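Local coordinates for endosialidase (Enterobacteria phage phi92, PDB 4HIZ), which hydrolyses internal alpha-2,8 and probably also alpha-2,9 linkages of polysialic acid, probably the capsule polymer of its bacterial host, at residues V216-S219 / G225-G228; L276-Y281 / A285-T290; I358-T363 / I441-W446; E414-E419 / L425-K430; Q628-N633 / P637-L642. All blocks are in the same frame, centred on the assembly; numbering follows the deposited sequence. Where two conformers were deposited one is given.

Interaction 1: V216-S219 / G225-G228; sequences VNFS and GVSG. With SIA (N-acetyl-alpha-neuraminic acid), chain D; SLB (N-acetyl-beta-neuraminic acid), chain B.
Phe218 turns CG beside its backbone N (chi1 -67°), and Val226 turns CG1 anti to its own N (chi1 -179°). These two torsions bring the methyl over the centre of the phenyl ring. CG1 of Val226 stands 3.5 Å from the Phe218 ring centroid, almost on the ring normal, a CH-pi contact. Phe262 meets the same ring edge-to-face. The backbones are joined by a pair of bonds: Phe218 N to Gly228 O, 2.9 Å, and Gly228 N to Phe218 O, also 2.9 Å.

Two serines meet the glycan. Ser227 OG donates to SIA O1A at 2.7 Å. Ser219 OG accepts from SIA N5 at 2.9 Å. One residue along the glycan, Gly225 N donates to SLB O1A over 2.8 Å. Asn217 bonds Asn229 OD1 through ND2 and Gly500 N of the second subunit through OD1. The end of strand 215-219 and the loop after it thus form a sialic acid binding site, with serine hydroxyls and the Gly225 N-H meeting the carboxylates and the N-acetyl nitrogen.

Interaction 2: L276-Y281 / A285-T290; sequences LPDVAY and ADLCVT
Val289 reaches back to the 276-281 segment through its whole side chain. Its CB lies 4.0 Å from Ala280 N. From there the two methyls part. CG1, anti to the backbone N (chi1 176°), meets Val279 CG1 at 4.0 Å. CG2 touches that same Val279 methyl and also Val279 CA. The two valines meet at an angle, and Leu172 of strand 172-181 packs against both.

Main-chain pairing here is slight. Val289 N donates to Ala280 O over 2.9 Å, nearly straight at 164°, but it comes from above the carbonyl plane. Both segments belong to the loop that links strand 272-275, the outer strand of one four-stranded propeller sheet, to strand 291-297, which begins the next. A type II beta turn from Leu276 to Val279 starts this connection.

Cys288 SG lies oblique to the Tyr281 ring, 4.7 Å from its centroid, a sulfur-aromatic contact. CD1 of Tyr281 is the ring atom nearest to this sulfur. Arg171 adds a cation-pi contact to the same ring. At the exposed end, Leu287 CD2 rests against the Asp278 carboxylate, 4.0 Å from OD2. The carbonyl oxygens Asp278 O and Leu287 O face each other at 3.3 Å, both acceptors, and Leu287 O takes a bond from Arg336 NH2.

Interaction 3: I358-T363 / I441-W446; sequences ILYLTT and INVSSW
This contact joins two neighbouring sheets of the catalytic beta propeller: strand 358-365, inside one four-stranded sheet, and the turn that follows strand 435-442 of the next. Tyr360 carries it. Its CG lies anti to the carbonyl carbon (chi1 -62°), and the ring extends toward the turn. Val443 CG2 touches the hydroxyl end obliquely, 3.8 Å from Tyr360 OH and 3.9 Å from CE1 of that ring. Trp446 comes in at the edge of the tyrosine, its CZ3 4.1 Å from Tyr360 CE1. Ile358 CG2 packs on one face of the tyrosine ring.

The turn is held by an Asx motif, in which Asn442 OD1 accepts from Ser445 N at 3.1 Å. A water, in the plane of the tyrosine ring, lies 2.8 Å from Tyr360 OH and donates to Val443 O at 2.7 Å. Direct contact between the segments is apolar, while the buried phenol oxygen is served through water and the bridge ties it to the turn backbone.

Interaction 4: E414-E419 / L425-K430; sequences ERSFGE and LDNRYK. With EDO (1,2-ethanediol), chain O.
Arg428 grips Glu419 side-on in a salt bridge: NE bonds OE2 of Glu419 at 2.7 Å, and NH2 bonds OE1 of Glu419 at 3.0 Å. Both oxygens use their syn lone pairs, and the carboxylate and guanidinium planes are only 20° apart. The arginine chain bends at chi2 (-63°), which brings its end back to the glutamate.

Other hydrogen bonds pair side chains with main-chain atoms. Asn427 N meets Glu419 OE2 on the anti side, at 2.7 Å and an almost straight 178°. Two donors thus hold that one oxygen, which probably favours the charged carboxylate. Ser416 OG donates to Asn427 O over 2.7 Å. Asn427 ND2 donates to Phe417 O over 2.9 Å, closing on the type II beta turn from Ser416 to Glu419.

Packing is aliphatic: Arg415 CB lies over one face of the Arg428 guanidinium, 3.3 Å from NH2. An ethanediol molecule, probably from the crystallisation liquor, accepts from that NH2 at 2.9 Å. The Arg415 tip itself bonds His396 O.

Both segments belong to the long loop between strands 407-413 and 435-442 of the propeller. Glu414 ties its start to Arg435 on the second strand, Arg428 NH1 bonds Val468 O, and Tyr429 makes a cation-pi contact with Arg187 of the third subunit.

Interaction 5: Q628-N633 / P637-L642; sequences QLYGSN and PNRAIL
Strands 628-630 and 640-642 run antiparallel, their axes 4.9 Å apart at 169°, in a beta hairpin of the C-terminal domain. Gln628 and Ile641 form a hydrogen-bonded pair, with N to O distances of 2.9 Å both ways between these two residues. Tyr630 N then donates to Arg639 O at 2.8 Å, nearly along the C=O axis. Toward the turn, Asn638 N reaches Gly631 O from well above the carbonyl plane.

Leu629 and Ala640 share one face, where CD2 of the leucine meets CB of the alanine at 3.7 Å. On the other side Tyr630 runs beside Arg639, both pointing the same way. CD2 of Tyr630 touches CB of Arg639 at 3.7 Å, and His634 stacks on the tyrosine ring. Residues Ala640 to Leu642 pair in parallel with a strand of the second subunit, continuing the sheet across the trimer interface. At the phenol end, Ile641 CD1 sits 3.3 Å from Tyr630 OH, and a water lies 2.7 Å from that same hydroxyl.

Interactions 1 to 4 lie in the catalytic propeller part of the chain, and interaction 5 in the C-terminal part, its centre about 60 Å from that of interaction 1. None touches another. Interactions 2 and 4 are partly buried loop contacts. Interaction 2 relies on valine packing, interaction 4 on a charged pair and main-chain bonds. Interaction 3 is buried and apolar with a bridging water. It uses the end of strand 435-442 and the turn after it, while interaction 4 lies in the loop before that strand. Interactions 1 and 5 are also buried and share backbone pairing and contact with the second subunit, but one serves a glycan and the other continues a sheet between chains.

Interaction 1: V216-S219 / G225-G228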
# COMPACT_ATOMS: atom_id res chain seq x y z
N VAL A 216 31.98 1.27 -10.16
CA VAL A 216 32.33 1.84 -8.85
C VAL A 216 32.08 3.34 -8.85
O VAL A 216 31.73 3.91 -9.88
CB VAL A 216 33.81 1.54 -8.48
CG1 VAL A 216 34.06 0.02 -8.48
CG2 VAL A 216 34.75 2.26 -9.44
N ASN A 217 32.22 3.97 -7.69
CA ASN A 217 32.00 5.41 -7.61
C ASN A 217 32.94 5.99 -6.57
O ASN A 217 33.15 5.39 -5.51
CB ASN A 217 30.54 5.66 -7.19
CG ASN A 217 30.24 7.12 -6.95
OD1 ASN A 217 30.30 7.58 -5.81
ND2 ASN A 217 29.87 7.85 -8.00
N PHE A 218 33.52 7.15 -6.89
CA PHE A 218 34.44 7.84 -6.01
C PHE A 218 33.96 9.22 -5.62
O PHE A 218 33.33 9.91 -6.44
CB PHE A 218 35.76 8.07 -6.78
CG PHE A 218 36.51 6.82 -7.09
CD1 PHE A 218 37.47 6.34 -6.21
CD2 PHE A 218 36.32 6.17 -8.31
CE1 PHE A 218 38.22 5.18 -6.49
CE2 PHE A 218 37.07 5.00 -8.63
CZ PHE A 218 38.02 4.49 -7.71
N SER A 219 34.28 9.65 -4.41
CA SER A 219 33.99 11.04 -4.03
C SER A 219 35.12 11.57 -3.15
O SER A 219 35.67 10.81 -2.31
CB SER A 219 32.65 11.15 -3.28
OG SER A 219 32.29 12.51 -3.14
N GLY A 225 40.76 13.49 -11.66
CA GLY A 225 40.36 12.48 -12.63
C GLY A 225 39.75 11.23 -12.03
O GLY A 225 39.14 10.44 -12.75
N VAL A 226 39.94 11.03 -10.73
CA VAL A 226 39.37 9.87 -10.04
C VAL A 226 38.15 10.40 -9.28
O VAL A 226 38.27 10.91 -8.17
CB VAL A 226 40.37 9.18 -9.10
CG1 VAL A 226 39.71 7.94 -8.43
CG2 VAL A 226 41.61 8.76 -9.89
N SER A 227 36.99 10.27 -9.90
CA SER A 227 35.83 11.05 -9.44
C SER A 227 34.57 10.49 -10.07
O SER A 227 34.57 10.18 -11.26
CB SER A 227 36.02 12.53 -9.87
OG SER A 227 34.82 13.27 -9.67
N GLY A 228 33.50 10.36 -9.27
CA GLY A 228 32.25 9.96 -9.86
C GLY A 228 32.22 8.50 -10.24
O GLY A 228 32.98 7.68 -9.72
C1 SIA D . 34.00 14.11 -6.42
C2 SIA D . 32.74 14.62 -7.12
C3 SIA D . 31.84 13.46 -7.59
C4 SIA D . 31.07 12.81 -6.45
C5 SIA D . 30.38 13.86 -5.57
C6 SIA D . 31.37 14.95 -5.14
C7 SIA D . 30.66 16.10 -4.43
C8 SIA D . 31.62 17.17 -3.87
C9 SIA D . 32.92 16.60 -3.34
C10 SIA D . 28.50 13.14 -4.14
C11 SIA D . 28.12 12.34 -2.92
N5 SIA D . 29.81 13.16 -4.41
O1A SIA D . 34.65 13.22 -6.99
O1B SIA D . 34.38 14.58 -5.31
O4 SIA D . 30.08 11.91 -6.99
O6 SIA D . 32.04 15.53 -6.26
O7 SIA D . 29.84 16.74 -5.42
O8 SIA D . 31.93 18.08 -4.92
O9 SIA D . 34.02 16.91 -4.21
O10 SIA D . 27.67 13.73 -4.83
C1 SLB B . 38.29 15.82 -12.14
C2 SLB B . 37.65 17.19 -12.02
C3 SLB B . 38.64 18.30 -11.67
C4 SLB B . 37.99 19.59 -11.50
C5 SLB B . 36.89 19.59 -10.48
C6 SLB B . 35.97 18.37 -10.51
C7 SLB B . 35.48 18.07 -9.13
C8 SLB B . 34.61 16.88 -9.30
C9 SLB B . 33.86 16.60 -8.01
C10 SLB B . 35.79 21.54 -9.41
C11 SLB B . 34.94 22.82 -9.46
N5 SLB B . 36.07 20.78 -10.60
O1A SLB B . 38.68 15.24 -11.10
O1B SLB B . 38.39 15.32 -13.30
O2 SLB B . 37.11 17.35 -13.32
O4 SLB B . 38.96 20.63 -11.19
O6 SLB B . 36.49 17.12 -11.04
O7 SLB B . 36.57 17.72 -8.28
O8 SLB B . 33.71 17.13 -10.36
O9 SLB B . 33.12 15.42 -8.22
O10 SLB B . 36.25 21.16 -8.33

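Interaction 2: L276-Y281 / A285-T290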
# COMPACT_ATOMS: atom_id res chain seq x y z
N LEU A 276 28.79 -24.29 -15.04
CA LEU A 276 29.39 -25.31 -14.17
C LEU A 276 29.32 -26.65 -14.89
O LEU A 276 28.25 -27.24 -15.03
CB LEU A 276 28.64 -25.38 -12.83
CG LEU A 276 28.65 -24.06 -12.01
CD1 LEU A 276 27.87 -24.19 -10.68
CD2 LEU A 276 30.11 -23.61 -11.72
N PRO A 277 30.47 -27.16 -15.37
CA PRO A 277 30.38 -28.39 -16.17
C PRO A 277 29.76 -29.55 -15.44
O PRO A 277 30.10 -29.81 -14.29
CB PRO A 277 31.84 -28.70 -16.50
CG PRO A 277 32.53 -27.39 -16.49
CD PRO A 277 31.83 -26.59 -15.37
N ASP A 278 28.84 -30.23 -16.13
CA ASP A 278 28.17 -31.46 -15.65
C ASP A 278 27.22 -31.25 -14.48
O ASP A 278 26.76 -32.24 -13.88
CB ASP A 278 29.17 -32.57 -15.32
CG ASP A 278 29.84 -33.16 -16.55
OD1 ASP A 278 29.20 -33.24 -17.63
OD2 ASP A 278 31.01 -33.57 -16.43
N VAL A 279 26.90 -30.00 -14.13
CA VAL A 279 25.90 -29.77 -13.10
C VAL A 279 24.55 -29.67 -13.81
O VAL A 279 24.17 -28.61 -14.28
CB VAL A 279 26.23 -28.53 -12.28
CG1 VAL A 279 25.14 -28.32 -11.19
CG2 VAL A 279 27.62 -28.72 -11.66
N ALA A 280 23.88 -30.81 -13.94
CA ALA A 280 22.70 -30.94 -14.80
C ALA A 280 22.07 -32.29 -14.56
O ALA A 280 22.72 -33.19 -14.00
CB ALA A 280 23.10 -30.83 -16.28
N TYR A 281 20.81 -32.44 -14.95
CA TYR A 281 20.20 -33.77 -14.98
C TYR A 281 21.05 -34.69 -15.87
O TYR A 281 21.55 -34.27 -16.90
CB TYR A 281 18.82 -33.67 -15.58
CG TYR A 281 18.11 -35.00 -15.59
CD1 TYR A 281 17.45 -35.45 -14.46
CD2 TYR A 281 18.13 -35.82 -16.73
CE1 TYR A 281 16.78 -36.68 -14.45
CE2 TYR A 281 17.47 -37.04 -16.73
CZ TYR A 281 16.81 -37.46 -15.58
OH TYR A 281 16.14 -38.66 -15.57
N ALA A 285 24.20 -41.70 -12.64
CA ALA A 285 24.05 -41.36 -11.22
C ALA A 285 25.25 -40.57 -10.66
O ALA A 285 25.12 -39.85 -9.67
CB ALA A 285 23.83 -42.63 -10.38
N ASP A 286 26.41 -40.72 -11.28
CA ASP A 286 27.59 -40.03 -10.80
C ASP A 286 27.74 -38.62 -11.34
O ASP A 286 28.61 -37.86 -10.88
CB ASP A 286 28.85 -40.84 -11.15
CG ASP A 286 29.00 -42.10 -10.32
OD1 ASP A 286 28.66 -42.09 -9.13
OD2 ASP A 286 29.53 -43.10 -10.85
N LEU A 287 26.92 -38.26 -12.33
CA LEU A 287 26.94 -36.88 -12.83
C LEU A 287 25.67 -36.15 -12.45
O LEU A 287 25.71 -34.92 -12.29
CB LEU A 287 27.04 -36.87 -14.35
CG LEU A 287 28.34 -37.43 -14.87
CD1 LEU A 287 28.33 -37.42 -16.41
CD2 LEU A 287 29.47 -36.60 -14.32
N CYS A 288 24.56 -36.87 -12.36
CA CYS A 288 23.23 -36.22 -12.17
C CYS A 288 23.23 -35.25 -10.98
O CYS A 288 23.68 -35.57 -9.88
CB CYS A 288 22.11 -37.29 -11.98
SG CYS A 288 20.43 -36.58 -11.99
N VAL A 289 22.71 -34.04 -11.21
CA VAL A 289 22.41 -33.13 -10.09
C VAL A 289 20.93 -32.81 -10.13
O VAL A 289 20.39 -32.37 -11.15
CB VAL A 289 23.25 -31.84 -10.15
CG1 VAL A 289 22.85 -30.82 -9.01
CG2 VAL A 289 24.74 -32.18 -10.03
N THR A 290 20.27 -33.06 -9.02
CA THR A 290 18.84 -32.75 -8.91
C THR A 290 18.71 -31.29 -8.51
O THR A 290 17.96 -30.52 -9.12
CB THR A 290 18.17 -33.65 -7.88
OG1 THR A 290 18.27 -35.00 -8.33
CG2 THR A 290 16.68 -33.33 -7.73

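Interaction 3: I358-T363 / I441-W446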
# COMPACT_ATOMS: atom_id res chain seq x y z
N ILE A 358 35.54 -26.54 10.83
CA ILE A 358 34.68 -27.73 10.79
C ILE A 358 33.50 -27.44 9.89
O ILE A 358 32.90 -26.38 9.97
CB ILE A 358 34.21 -28.15 12.20
CG1 ILE A 358 35.45 -28.49 13.04
CG2 ILE A 358 33.25 -29.38 12.12
CD1 ILE A 358 35.14 -28.95 14.41
N LEU A 359 33.19 -28.38 9.00
CA LEU A 359 32.06 -28.21 8.10
C LEU A 359 30.93 -29.07 8.68
O LEU A 359 31.11 -30.27 8.88
CB LEU A 359 32.48 -28.74 6.71
CG LEU A 359 31.41 -28.64 5.61
CD1 LEU A 359 30.93 -27.17 5.44
CD2 LEU A 359 32.03 -29.22 4.31
N TYR A 360 29.77 -28.46 8.95
CA TYR A 360 28.58 -29.18 9.43
C TYR A 360 27.58 -29.30 8.31
O TYR A 360 27.49 -28.42 7.45
CB TYR A 360 27.94 -28.37 10.59
CG TYR A 360 28.88 -28.22 11.77
CD1 TYR A 360 28.98 -29.23 12.73
CD2 TYR A 360 29.69 -27.08 11.90
CE1 TYR A 360 29.87 -29.12 13.81
CE2 TYR A 360 30.56 -26.94 12.99
CZ TYR A 360 30.64 -27.97 13.93
OH TYR A 360 31.50 -27.85 15.00
N LEU A 361 26.83 -30.41 8.31
CA LEU A 361 25.87 -30.68 7.24
C LEU A 361 24.65 -31.35 7.85
O LEU A 361 24.77 -32.21 8.73
CB LEU A 361 26.54 -31.62 6.20
CG LEU A 361 25.67 -32.12 5.02
CD1 LEU A 361 26.55 -32.39 3.77
CD2 LEU A 361 24.90 -33.41 5.34
N THR A 362 23.45 -30.95 7.41
CA THR A 362 22.25 -31.74 7.74
C THR A 362 21.57 -32.15 6.46
O THR A 362 21.67 -31.44 5.45
CB THR A 362 21.20 -30.89 8.51
OG1 THR A 362 20.83 -29.77 7.70
CG2 THR A 362 21.74 -30.43 9.83
N THR A 363 20.84 -33.28 6.47
CA THR A 363 20.12 -33.68 5.28
C THR A 363 18.63 -33.60 5.53
O THR A 363 18.17 -33.59 6.68
CB THR A 363 20.40 -35.17 4.90
OG1 THR A 363 20.02 -36.01 5.99
CG2 THR A 363 21.89 -35.40 4.59
N ILE A 441 21.70 -28.60 19.58
CA ILE A 441 22.62 -29.74 19.73
C ILE A 441 24.01 -29.23 20.11
O ILE A 441 24.55 -28.39 19.41
CB ILE A 441 22.74 -30.55 18.41
CG1 ILE A 441 21.37 -31.01 17.90
CG2 ILE A 441 23.70 -31.76 18.58
CD1 ILE A 441 20.60 -31.72 18.90
N ASN A 442 24.55 -29.73 21.22
CA ASN A 442 25.91 -29.40 21.61
C ASN A 442 26.88 -30.16 20.70
O ASN A 442 26.95 -31.40 20.76
CB ASN A 442 26.16 -29.80 23.07
CG ASN A 442 27.48 -29.26 23.60
OD1 ASN A 442 28.48 -29.19 22.87
ND2 ASN A 442 27.48 -28.83 24.87
N VAL A 443 27.60 -29.43 19.85
CA VAL A 443 28.58 -30.08 18.98
C VAL A 443 30.01 -29.84 19.47
O VAL A 443 30.94 -30.37 18.86
CB VAL A 443 28.41 -29.68 17.50
CG1 VAL A 443 27.02 -30.14 16.96
CG2 VAL A 443 28.58 -28.16 17.34
N SER A 444 30.21 -29.07 20.54
CA SER A 444 31.55 -28.96 21.13
C SER A 444 31.93 -30.30 21.75
O SER A 444 33.11 -30.71 21.74
CB SER A 444 31.63 -27.85 22.17
OG SER A 444 31.06 -28.27 23.40
N SER A 445 30.91 -30.95 22.31
CA SER A 445 31.01 -32.33 22.78
C SER A 445 30.10 -33.14 21.87
O SER A 445 28.94 -33.35 22.21
CB SER A 445 30.49 -32.45 24.22
OG SER A 445 31.24 -31.67 25.13
N TRP A 446 30.63 -33.56 20.73
CA TRP A 446 29.84 -34.25 19.72
C TRP A 446 29.15 -35.46 20.32
O TRP A 446 29.81 -36.34 20.88
CB TRP A 446 30.78 -34.69 18.60
CG TRP A 446 30.12 -35.28 17.37
CD1 TRP A 446 30.09 -36.59 17.01
CD2 TRP A 446 29.42 -34.55 16.32
NE1 TRP A 446 29.43 -36.73 15.81
CE2 TRP A 446 29.02 -35.50 15.36
CE3 TRP A 446 29.12 -33.20 16.10
CZ2 TRP A 446 28.30 -35.16 14.21
CZ3 TRP A 446 28.44 -32.84 14.96
CH2 TRP A 446 28.02 -33.83 14.02
O HOH W 1 32.57 -29.57 16.87

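Interaction 4: E414-E419 / L425-K430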
# COMPACT_ATOMS: atom_id res chain seq x y z
N GLU A 414 7.09 -29.17 9.47
CA GLU A 414 6.37 -30.18 8.68
C GLU A 414 5.51 -29.47 7.60
O GLU A 414 5.17 -28.29 7.72
CB GLU A 414 5.53 -31.10 9.59
CG GLU A 414 4.45 -30.29 10.35
CD GLU A 414 3.71 -31.12 11.41
OE1 GLU A 414 3.94 -32.35 11.51
OE2 GLU A 414 2.87 -30.53 12.15
N ARG A 415 5.20 -30.18 6.51
CA ARG A 415 4.48 -29.59 5.38
C ARG A 415 3.00 -29.40 5.71
O ARG A 415 2.34 -28.49 5.16
CB ARG A 415 4.59 -30.54 4.16
CG ARG A 415 6.03 -30.72 3.70
CD ARG A 415 6.42 -29.56 2.81
NE ARG A 415 7.79 -29.78 2.42
CZ ARG A 415 8.39 -29.26 1.38
NH1 ARG A 415 7.74 -28.38 0.59
NH2 ARG A 415 9.65 -29.61 1.16
N SER A 416 2.49 -30.28 6.55
CA SER A 416 1.09 -30.23 6.99
C SER A 416 1.01 -30.88 8.36
O SER A 416 1.91 -31.65 8.73
CB SER A 416 0.18 -30.95 5.96
OG SER A 416 -1.18 -30.93 6.41
N PHE A 417 -0.03 -30.57 9.14
CA PHE A 417 -0.06 -31.06 10.50
C PHE A 417 0.07 -32.58 10.59
O PHE A 417 -0.59 -33.32 9.83
CB PHE A 417 -1.36 -30.66 11.24
CG PHE A 417 -1.38 -31.17 12.63
CD1 PHE A 417 -0.54 -30.61 13.59
CD2 PHE A 417 -2.15 -32.28 12.98
CE1 PHE A 417 -0.50 -31.11 14.89
CE2 PHE A 417 -2.10 -32.80 14.27
CZ PHE A 417 -1.28 -32.20 15.23
N GLY A 418 0.91 -33.04 11.51
CA GLY A 418 0.97 -34.44 11.87
C GLY A 418 1.89 -35.28 10.98
O GLY A 418 1.93 -36.50 11.13
N GLU A 419 2.60 -34.65 10.04
CA GLU A 419 3.52 -35.42 9.18
C GLU A 419 4.90 -35.57 9.80
O GLU A 419 5.73 -36.35 9.30
CB GLU A 419 3.65 -34.78 7.79
CG GLU A 419 2.36 -34.74 7.03
CD GLU A 419 2.51 -34.15 5.64
OE1 GLU A 419 3.65 -33.82 5.21
OE2 GLU A 419 1.48 -34.04 4.94
N LEU A 425 1.62 -40.76 7.87
CA LEU A 425 1.30 -40.55 6.46
C LEU A 425 1.14 -39.08 6.12
O LEU A 425 0.91 -38.24 6.99
CB LEU A 425 0.01 -41.29 6.10
CG LEU A 425 0.08 -42.81 6.35
CD1 LEU A 425 -1.21 -43.49 5.91
CD2 LEU A 425 1.29 -43.43 5.64
N ASP A 426 1.27 -38.77 4.83
CA ASP A 426 1.07 -37.37 4.43
C ASP A 426 -0.40 -37.03 4.70
O ASP A 426 -1.32 -37.88 4.61
CB ASP A 426 1.40 -37.18 2.95
CG ASP A 426 2.88 -37.30 2.66
OD1 ASP A 426 3.71 -37.37 3.61
OD2 ASP A 426 3.22 -37.30 1.46
N ASN A 427 -0.64 -35.77 5.03
CA ASN A 427 -1.96 -35.29 5.46
C ASN A 427 -2.34 -34.07 4.63
O ASN A 427 -2.38 -32.93 5.14
CB ASN A 427 -1.89 -34.91 6.94
CG ASN A 427 -3.22 -34.47 7.52
OD1 ASN A 427 -4.31 -34.88 7.04
ND2 ASN A 427 -3.16 -33.63 8.56
N ARG A 428 -2.64 -34.28 3.35
CA ARG A 428 -2.86 -33.16 2.43
C ARG A 428 -4.34 -33.06 2.10
O ARG A 428 -5.16 -33.91 2.52
CB ARG A 428 -2.03 -33.38 1.15
CG ARG A 428 -0.55 -33.62 1.44
CD ARG A 428 0.12 -32.35 2.12
NE ARG A 428 1.46 -32.74 2.59
CZ ARG A 428 2.55 -32.69 1.83
NH1 ARG A 428 2.51 -32.16 0.60
NH2 ARG A 428 3.70 -33.15 2.30
N TYR A 429 -4.69 -32.02 1.33
CA TYR A 429 -6.04 -31.84 0.77
C TYR A 429 -7.07 -31.37 1.79
O TYR A 429 -8.27 -31.46 1.54
CB TYR A 429 -6.52 -33.11 0.04
CG TYR A 429 -5.58 -33.60 -1.02
CD1 TYR A 429 -5.36 -32.87 -2.19
CD2 TYR A 429 -4.91 -34.81 -0.85
CE1 TYR A 429 -4.52 -33.36 -3.21
CE2 TYR A 429 -4.07 -35.30 -1.84
CZ TYR A 429 -3.87 -34.57 -3.00
OH TYR A 429 -3.04 -35.06 -3.99
N LYS A 430 -6.59 -30.85 2.93
CA LYS A 430 -7.46 -30.14 3.87
C LYS A 430 -6.60 -29.13 4.58
O LYS A 430 -5.36 -29.32 4.70
CB LYS A 430 -8.06 -31.08 4.92
CG LYS A 430 -7.05 -31.73 5.82
CD LYS A 430 -7.70 -32.63 6.83
CE LYS A 430 -8.29 -33.82 6.12
NZ LYS A 430 -8.98 -34.78 7.03
C1 EDO O . 7.27 -34.30 0.00
O1 EDO O . 6.65 -34.38 -1.28
C2 EDO O . 7.22 -32.85 0.43
O2 EDO O . 5.85 -32.45 0.45
O HOH W 2 -0.39 -38.05 9.26

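Interaction 5: Q628-N633 / P637-L642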
# COMPACT_ATOMS: atom_id res chain seq x y z
N GLN A 628 -11.53 13.72 -37.92
CA GLN A 628 -12.53 12.80 -37.37
C GLN A 628 -12.53 11.53 -38.23
O GLN A 628 -12.67 11.59 -39.48
CB GLN A 628 -13.94 13.43 -37.35
CG GLN A 628 -13.98 14.69 -36.43
CD GLN A 628 -15.36 14.96 -35.88
OE1 GLN A 628 -16.16 14.05 -35.72
NE2 GLN A 628 -15.62 16.22 -35.55
N LEU A 629 -12.38 10.40 -37.57
CA LEU A 629 -12.41 9.11 -38.26
C LEU A 629 -13.67 8.41 -37.77
O LEU A 629 -13.78 8.11 -36.57
CB LEU A 629 -11.17 8.29 -37.85
CG LEU A 629 -9.84 8.93 -38.28
CD1 LEU A 629 -8.59 8.18 -37.68
CD2 LEU A 629 -9.77 9.07 -39.80
N TYR A 630 -14.65 8.19 -38.66
CA TYR A 630 -15.90 7.56 -38.23
C TYR A 630 -15.79 6.03 -38.24
O TYR A 630 -15.12 5.46 -39.09
CB TYR A 630 -17.05 7.95 -39.18
CG TYR A 630 -17.52 9.40 -39.15
CD1 TYR A 630 -16.89 10.37 -38.39
CD2 TYR A 630 -18.61 9.77 -39.91
CE1 TYR A 630 -17.37 11.72 -38.37
CE2 TYR A 630 -19.09 11.07 -39.93
CZ TYR A 630 -18.47 12.05 -39.16
OH TYR A 630 -18.97 13.35 -39.19
N GLY A 631 -16.43 5.39 -37.27
CA GLY A 631 -16.47 3.93 -37.19
C GLY A 631 -17.54 3.34 -38.09
O GLY A 631 -18.39 4.05 -38.66
N SER A 632 -17.54 2.02 -38.15
CA SER A 632 -18.52 1.27 -38.93
C SER A 632 -19.94 1.36 -38.37
O SER A 632 -20.92 1.09 -39.09
CB SER A 632 -18.07 -0.19 -39.01
OG SER A 632 -18.05 -0.78 -37.71
N ASN A 633 -20.06 1.74 -37.09
CA ASN A 633 -21.40 1.87 -36.49
C ASN A 633 -21.98 3.27 -36.62
O ASN A 633 -23.15 3.48 -36.31
CB ASN A 633 -21.38 1.49 -35.01
CG ASN A 633 -21.08 0.04 -34.80
OD1 ASN A 633 -21.97 -0.78 -34.85
ND2 ASN A 633 -19.82 -0.29 -34.58
N PRO A 637 -21.25 5.47 -41.96
CA PRO A 637 -20.11 4.62 -41.60
C PRO A 637 -18.82 4.97 -42.36
O PRO A 637 -18.84 5.27 -43.56
CB PRO A 637 -20.56 3.20 -42.02
CG PRO A 637 -22.01 3.29 -42.15
CD PRO A 637 -22.40 4.69 -42.46
N ASN A 638 -17.71 4.91 -41.64
CA ASN A 638 -16.41 4.73 -42.29
C ASN A 638 -15.93 5.94 -43.09
O ASN A 638 -15.03 5.81 -43.91
CB ASN A 638 -16.44 3.49 -43.18
CG ASN A 638 -16.76 2.24 -42.40
OD1 ASN A 638 -16.49 2.20 -41.19
ND2 ASN A 638 -17.33 1.22 -43.05
N ARG A 639 -16.52 7.12 -42.84
CA ARG A 639 -16.01 8.38 -43.40
C ARG A 639 -14.79 8.88 -42.62
O ARG A 639 -14.63 8.59 -41.45
CB ARG A 639 -17.03 9.51 -43.28
CG ARG A 639 -18.31 9.32 -44.06
CD ARG A 639 -19.14 10.59 -43.95
NE ARG A 639 -20.19 10.61 -44.94
CZ ARG A 639 -21.14 11.53 -44.98
NH1 ARG A 639 -21.17 12.50 -44.07
NH2 ARG A 639 -22.08 11.47 -45.92
N ALA A 640 -13.97 9.67 -43.28
CA ALA A 640 -12.96 10.45 -42.56
C ALA A 640 -13.15 11.90 -42.98
O ALA A 640 -13.36 12.17 -44.17
CB ALA A 640 -11.57 9.99 -42.95
N ILE A 641 -13.12 12.83 -42.02
CA ILE A 641 -13.28 14.22 -42.36
C ILE A 641 -12.21 15.05 -41.68
O ILE A 641 -12.02 14.95 -40.45
CB ILE A 641 -14.66 14.76 -41.90
CG1 ILE A 641 -15.78 13.86 -42.41
CG2 ILE A 641 -14.88 16.21 -42.39
CD1 ILE A 641 -17.13 14.19 -41.78
N LEU A 642 -11.51 15.86 -42.47
CA LEU A 642 -10.47 16.75 -41.95
C LEU A 642 -11.04 18.17 -41.85
O LEU A 642 -11.60 18.67 -42.83
CB LEU A 642 -9.24 16.71 -42.89
CG LEU A 642 -8.09 17.67 -42.50
CD1 LEU A 642 -7.46 17.28 -41.17
CD2 LEU A 642 -7.04 17.58 -43.60
O HOH W 3 -20.49 13.88 -41.41